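Local coordinates for protein 378aa long hypothetical citrate synthase (Sulfolobus tokodaii, PDB 1VGM) that is a putative member of the citrate synthase family, a mainly helical protein that assembles as a dimer of two identical chains, at residues S205-A210 with S338-W343; I271-A276 with I292-E297. All blocks are in the same frame, centred on the assembly; numbering follows the deposited sequence.

Contact 1. Residues S205-A210 with S338-W343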
loop_
_atom_site.group_PDB
_atom_site.type_symbol
_atom_site.label_atom_id
_atom_site.label_comp_id
_atom_site.label_asym_id
_atom_site.label_seq_id
_atom_site.Cartn_x
_atom_site.Cartn_y
_atom_site.Cartn_z
ATOM N N SER A 205 0.651 7.405 -4.404
ATOM C CA SER A 205 1.097 6.328 -3.531
ATOM C C SER A 205 -0.034 5.796 -2.641
ATOM O O SER A 205 -0.006 4.638 -2.238
ATOM C CB SER A 205 2.263 6.805 -2.664
ATOM O OG SER A 205 3.359 7.214 -3.469
ATOM N N CYS A 206 -1.028 6.627 -2.338
ATOM C CA CYS A 206 -2.198 6.141 -1.606
ATOM C C CYS A 206 -2.993 5.169 -2.459
ATOM O O CYS A 206 -3.556 4.198 -1.954
ATOM C CB CYS A 206 -3.105 7.298 -1.187
ATOM S SG CYS A 206 -2.357 8.402 0.016
ATOM N N ILE A 207 -3.031 5.429 -3.762
ATOM C CA ILE A 207 -3.620 4.482 -4.688
ATOM C C ILE A 207 -2.740 3.254 -4.863
ATOM O O ILE A 207 -3.239 2.130 -4.931
ATOM C CB ILE A 207 -3.876 5.135 -6.064
ATOM C CG1 ILE A 207 -4.841 6.314 -5.909
ATOM C CG2 ILE A 207 -4.505 4.126 -7.005
ATOM C CD1 ILE A 207 -6.086 5.976 -5.096
ATOM N N VAL A 208 -1.427 3.456 -4.922
ATOM C CA VAL A 208 -0.504 2.318 -4.870
ATOM C C VAL A 208 -0.899 1.349 -3.748
ATOM O O VAL A 208 -1.040 0.142 -3.968
ATOM C CB VAL A 208 0.952 2.780 -4.630
ATOM C CG1 VAL A 208 1.826 1.581 -4.292
ATOM C CG2 VAL A 208 1.488 3.485 -5.868
ATOM N N ALA A 209 -1.076 1.884 -2.546
ATOM C CA ALA A 209 -1.380 1.063 -1.378
ATOM C C ALA A 209 -2.682 0.286 -1.579
ATOM O O ALA A 209 -2.728 -0.928 -1.365
ATOM C CB ALA A 209 -1.480 1.950 -0.137
ATOM N N ALA A 210 -3.735 0.989 -2.001
ATOM C CA ALA A 210 -5.025 0.359 -2.288
ATOM C C ALA A 210 -4.852 -0.817 -3.242
ATOM O O ALA A 210 -5.436 -1.885 -3.055
ATOM C CB ALA A 210 -5.996 1.388 -2.899
ATOM N N SER A 338 -12.941 1.831 -11.723
ATOM C CA SER A 338 -14.118 2.478 -11.158
ATOM C C SER A 338 -13.903 2.907 -9.697
ATOM O O SER A 338 -14.217 4.049 -9.319
ATOM C CB SER A 338 -15.316 1.534 -11.252
ATOM O OG SER A 338 -16.364 1.953 -10.398
ATOM N N ARG A 339 -13.365 1.996 -8.882
ATOM C CA ARG A 339 -13.315 2.193 -7.431
ATOM C C ARG A 339 -12.314 3.292 -7.049
ATOM O O ARG A 339 -12.350 3.819 -5.935
ATOM C CB ARG A 339 -12.955 0.871 -6.731
ATOM C CG ARG A 339 -12.769 0.945 -5.195
ATOM C CD ARG A 339 -13.987 1.500 -4.461
ATOM N NE ARG A 339 -15.208 0.794 -4.834
ATOM C CZ ARG A 339 -15.727 -0.230 -4.159
ATOM N NH1 ARG A 339 -15.139 -0.670 -3.048
ATOM N NH2 ARG A 339 -16.839 -0.814 -4.595
ATOM N N VAL A 340 -11.440 3.662 -7.985
ATOM C CA VAL A 340 -10.454 4.697 -7.710
ATOM C C VAL A 340 -11.128 6.021 -7.337
ATOM O O VAL A 340 -10.598 6.783 -6.524
ATOM C CB VAL A 340 -9.506 4.916 -8.922
ATOM C CG1 VAL A 340 -10.256 5.576 -10.079
ATOM C CG2 VAL A 340 -8.314 5.756 -8.495
ATOM N N LEU A 341 -12.298 6.291 -7.912
ATOM C CA LEU A 341 -13.054 7.479 -7.527
ATOM C C LEU A 341 -13.395 7.441 -6.041
ATOM O O LEU A 341 -13.215 8.423 -5.316
ATOM C CB LEU A 341 -14.349 7.597 -8.342
ATOM C CG LEU A 341 -15.277 8.761 -7.963
ATOM C CD1 LEU A 341 -14.501 10.089 -7.967
ATOM C CD2 LEU A 341 -16.435 8.830 -8.954
ATOM N N GLY A 342 -13.892 6.294 -5.597
ATOM C CA GLY A 342 -14.146 6.103 -4.183
ATOM C C GLY A 342 -12.890 6.167 -3.331
ATOM O O GLY A 342 -12.895 6.821 -2.286
ATOM N N TRP A 343 -11.811 5.505 -3.748
ATOM C CA TRP A 343 -10.556 5.636 -3.013
ATOM C C TRP A 343 -10.159 7.106 -2.847
ATOM O O TRP A 343 -9.828 7.546 -1.743
ATOM C CB TRP A 343 -9.417 4.876 -3.706
ATOM C CG TRP A 343 -9.562 3.368 -3.679
ATOM C CD1 TRP A 343 -10.227 2.613 -2.742
ATOM C CD2 TRP A 343 -9.037 2.439 -4.640
ATOM N NE1 TRP A 343 -10.147 1.276 -3.065
ATOM C CE2 TRP A 343 -9.423 1.141 -4.226
ATOM C CE3 TRP A 343 -8.300 2.580 -5.822
ATOM C CZ2 TRP A 343 -9.094 -0.012 -4.959
ATOM C CZ3 TRP A 343 -7.973 1.437 -6.552
ATOM C CH2 TRP A 343 -8.371 0.157 -6.117
#
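Val340 is the first residue of 338-343 to meet 205-210, and its partner is Ile207. This is helix-on-helix packing in the mainly helical citrate synthase fold. Helix 203-214 meets the long helix 331-353 at 121° between their short segments, with the two axes 10.9 Å apart. No hydrogen bond joins the two segments. Val340 gives one branch: its CG2 lies 4.1 Å from Ile207 CD1, and the two side chains run roughly perpendicular. CG1 of Val340 sits between the backbone N and the carbonyl carbon (chi1 70°), which leaves CG2 as the methyl that meets Ile207.

Trp343 follows one turn later and makes the larger part of the contact. Its CB is 3.8 Å from Ile207 CD1. The Ile207 methyl therefore meets both touching residues of 338-343. The indole lies between two neighbours. Arg339 of its own helix lays CG against one face, 3.3 Å above the plane and displaced toward the rim. Ala210 comes over the opposite face from helix 203-214. Trp343 NE1 makes a weak hydrogen bond to Ser189 OG on helix 188-197. Arg339 NE donates to Tyr181 O.

All four touching residues are buried. Phe101 also packs on Ile207, and Val208 meets Val208 of the second subunit. The contact thus ties helix 331-353 to a helix of the dimer interface. The Ala210 methyl makes a CH-pi contact: its CB stands 3.7 Å from the centroid of the six-membered ring of Trp343, 13° off the ring normal.

Contact 2. Residues I271-A276 with I292-E297; sequences IFKTLA and IAERIE
The backbones of 271-276 and 292-297 stay well apart, with Lys273 CA and Glu294 CA the nearest pair at 9.1 Å, so long side chains must span the gap. Lys273 does most of the reaching. Its CG is anti to the backbone N (chi1 -175°), and the chain stays extended until a bend at the last torsion, chi4 67°, which turns the ammonium aside. NZ forms a salt bridge with Glu297 OE1 at 3.2 Å and donates a hydrogen bond in it. It comes in on the syn lone pair of OE1, the side of the other carboxylate oxygen. The aliphatic part of the lysine also runs near this oxygen, with CE 3.6 Å from Glu297 OE1.

Helices 267-280 and 284-304 follow each other closely in the chain, and the contact closes this helical hairpin of the citrate synthase fold at its surface. Tyr316, on helix 314-323, is the third member of the polar cluster. Its OH is hydrogen-bonded to both Lys273 NZ and Glu297 OE1, so the three groups hold one another. Tyr290 OH adds a weak bond to the lysine.

Glu294 comes from one turn before Glu297 and crosses the lysine at about a right angle. Its CG is 3.6 Å from Lys273 NZ. The charged atoms are farther apart, with Glu294 OE1 4.1 Å from Lys273 NZ, beyond a salt bridge. A water fills in between them. It accepts from Lys273 NZ at 3.1 Å and donates to Glu294 OE1 at 2.9 Å. The two carboxylates close to Lys273 would be expected to favour its charged form.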
loop_
_atom_site.group_PDB
_atom_site.type_symbol
_atom_site.label_atom_id
_atom_site.label_comp_id
_atom_site.label_asym_id
_atom_site.label_seq_id
_atom_site.Cartn_x
_atom_site.Cartn_y
_atom_site.Cartn_z
ATOM N N ILE A 271 -28.716 -4.009 -11.933
ATOM C CA ILE A 271 -28.371 -3.124 -13.036
ATOM C C ILE A 271 -27.388 -3.810 -13.988
ATOM O O ILE A 271 -27.576 -3.788 -15.198
ATOM C CB ILE A 271 -27.773 -1.789 -12.513
ATOM C CG1 ILE A 271 -28.832 -1.048 -11.695
ATOM C CG2 ILE A 271 -27.277 -0.934 -13.679
ATOM C CD1 ILE A 271 -28.302 0.135 -10.912
ATOM N N PHE A 272 -26.350 -4.438 -13.448
ATOM C CA PHE A 272 -25.458 -5.244 -14.283
ATOM C C PHE A 272 -26.232 -6.282 -15.097
ATOM O O PHE A 272 -25.931 -6.526 -16.272
ATOM C CB PHE A 272 -24.412 -5.956 -13.420
ATOM C CG PHE A 272 -23.187 -5.132 -13.144
ATOM C CD1 PHE A 272 -22.798 -4.854 -11.840
ATOM C CD2 PHE A 272 -22.423 -4.631 -14.187
ATOM C CE1 PHE A 272 -21.663 -4.082 -11.584
ATOM C CE2 PHE A 272 -21.294 -3.862 -13.942
ATOM C CZ PHE A 272 -20.912 -3.587 -12.638
ATOM N N LYS A 273 -27.227 -6.900 -14.474
ATOM C CA LYS A 273 -28.000 -7.923 -15.166
ATOM C C LYS A 273 -28.691 -7.312 -16.386
ATOM O O LYS A 273 -28.598 -7.846 -17.487
ATOM C CB LYS A 273 -29.038 -8.545 -14.223
ATOM C CG LYS A 273 -29.817 -9.714 -14.842
ATOM C CD LYS A 273 -30.816 -10.302 -13.860
ATOM C CE LYS A 273 -31.818 -11.224 -14.544
ATOM N NZ LYS A 273 -31.173 -12.446 -15.078
ATOM N N THR A 274 -29.372 -6.187 -16.185
ATOM C CA THR A 274 -30.090 -5.532 -17.273
ATOM C C THR A 274 -29.129 -5.124 -18.392
ATOM O O THR A 274 -29.460 -5.219 -19.571
ATOM C CB THR A 274 -30.850 -4.276 -16.769
ATOM O OG1 THR A 274 -29.914 -3.279 -16.345
ATOM C CG2 THR A 274 -31.713 -4.625 -15.596
ATOM N N LEU A 275 -27.934 -4.673 -18.023
ATOM C CA LEU A 275 -26.881 -4.471 -19.012
ATOM C C LEU A 275 -26.555 -5.755 -19.760
ATOM O O LEU A 275 -26.559 -5.787 -20.986
ATOM C CB LEU A 275 -25.620 -3.941 -18.335
ATOM C CG LEU A 275 -25.741 -2.541 -17.745
ATOM C CD1 LEU A 275 -24.458 -2.200 -17.009
ATOM C CD2 LEU A 275 -26.047 -1.530 -18.863
ATOM N N ALA A 276 -26.263 -6.818 -19.019
ATOM C CA ALA A 276 -25.993 -8.114 -19.632
ATOM C C ALA A 276 -27.139 -8.504 -20.555
ATOM O O ALA A 276 -26.922 -8.873 -21.704
ATOM C CB ALA A 276 -25.802 -9.175 -18.552
ATOM N N ILE A 292 -27.011 -19.153 -19.135
ATOM C CA ILE A 292 -26.402 -19.941 -18.078
ATOM C C ILE A 292 -26.511 -19.224 -16.731
ATOM O O ILE A 292 -27.005 -19.793 -15.763
ATOM C CB ILE A 292 -24.916 -20.227 -18.406
ATOM C CG1 ILE A 292 -24.834 -21.249 -19.538
ATOM C CG2 ILE A 292 -24.185 -20.753 -17.180
ATOM C CD1 ILE A 292 -23.444 -21.394 -20.126
ATOM N N ALA A 293 -26.064 -17.970 -16.680
ATOM C CA ALA A 293 -26.117 -17.178 -15.453
ATOM C C ALA A 293 -27.535 -17.035 -14.898
ATOM O O ALA A 293 -27.732 -17.112 -13.683
ATOM C CB ALA A 293 -25.513 -15.794 -15.698
ATOM N N GLU A 294 -28.509 -16.826 -15.783
ATOM C CA GLU A 294 -29.926 -16.770 -15.397
ATOM C C GLU A 294 -30.385 -18.025 -14.673
ATOM O O GLU A 294 -31.081 -17.951 -13.661
ATOM C CB GLU A 294 -30.818 -16.618 -16.627
ATOM C CG GLU A 294 -30.843 -15.256 -17.265
ATOM C CD GLU A 294 -31.945 -15.160 -18.300
ATOM O OE1 GLU A 294 -33.008 -14.593 -17.983
ATOM O OE2 GLU A 294 -31.752 -15.664 -19.426
ATOM N N ARG A 295 -30.028 -19.179 -15.224
ATOM C CA ARG A 295 -30.495 -20.440 -14.672
ATOM C C ARG A 295 -29.832 -20.659 -13.329
ATOM O O ARG A 295 -30.464 -21.110 -12.381
ATOM C CB ARG A 295 -30.158 -21.606 -15.611
ATOM C CG ARG A 295 -30.590 -22.981 -15.090
ATOM C CD ARG A 295 -32.092 -23.025 -14.803
ATOM N NE ARG A 295 -32.542 -24.345 -14.365
ATOM C CZ ARG A 295 -33.773 -24.620 -13.940
ATOM N NH1 ARG A 295 -34.700 -23.668 -13.909
ATOM N NH2 ARG A 295 -34.082 -25.849 -13.541
ATOM N N ILE A 296 -28.549 -20.337 -13.251
ATOM C CA ILE A 296 -27.819 -20.484 -11.999
ATOM C C ILE A 296 -28.400 -19.545 -10.945
ATOM O O ILE A 296 -28.493 -19.898 -9.767
ATOM C CB ILE A 296 -26.316 -20.166 -12.184
ATOM C CG1 ILE A 296 -25.667 -21.205 -13.108
ATOM C CG2 ILE A 296 -25.625 -20.136 -10.824
ATOM C CD1 ILE A 296 -25.771 -22.629 -12.593
ATOM N N GLU A 297 -28.791 -18.349 -11.371
ATOM C CA GLU A 297 -29.394 -17.390 -10.455
ATOM C C GLU A 297 -30.682 -17.962 -9.862
ATOM O O GLU A 297 -30.907 -17.866 -8.659
ATOM C CB GLU A 297 -29.700 -16.069 -11.165
ATOM C CG GLU A 297 -30.352 -15.035 -10.252
ATOM C CD GLU A 297 -31.006 -13.907 -11.015
ATOM O OE1 GLU A 297 -30.611 -13.669 -12.173
ATOM O OE2 GLU A 297 -31.911 -13.256 -10.458
HETATM O O HOH W 1 -33.853 -14.074 -15.216
#

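In the fold
Both contacts join two helices, but they share none. Contact 1 is core: its touching residues are buried, its centre lies about 9 Å from the chain centre, and all its chemistry is apolar. Contact 2 is a surface contact. Its centre lies about 19 Å from the chain centre, and it depends on charge, a tyrosine hydroxyl and water. It also buries less, 109 Å² against 202 Å². Contact 1 joins segments 128 residues apart, whereas those of contact 2 are 16 apart and nested inside the loop that contact 1 closes. The centres are 28 Å apart, and nearest atoms about 8 Å, without touching. Tyr181, the partner of Arg339, also meets the Phe272 ring of 271-276.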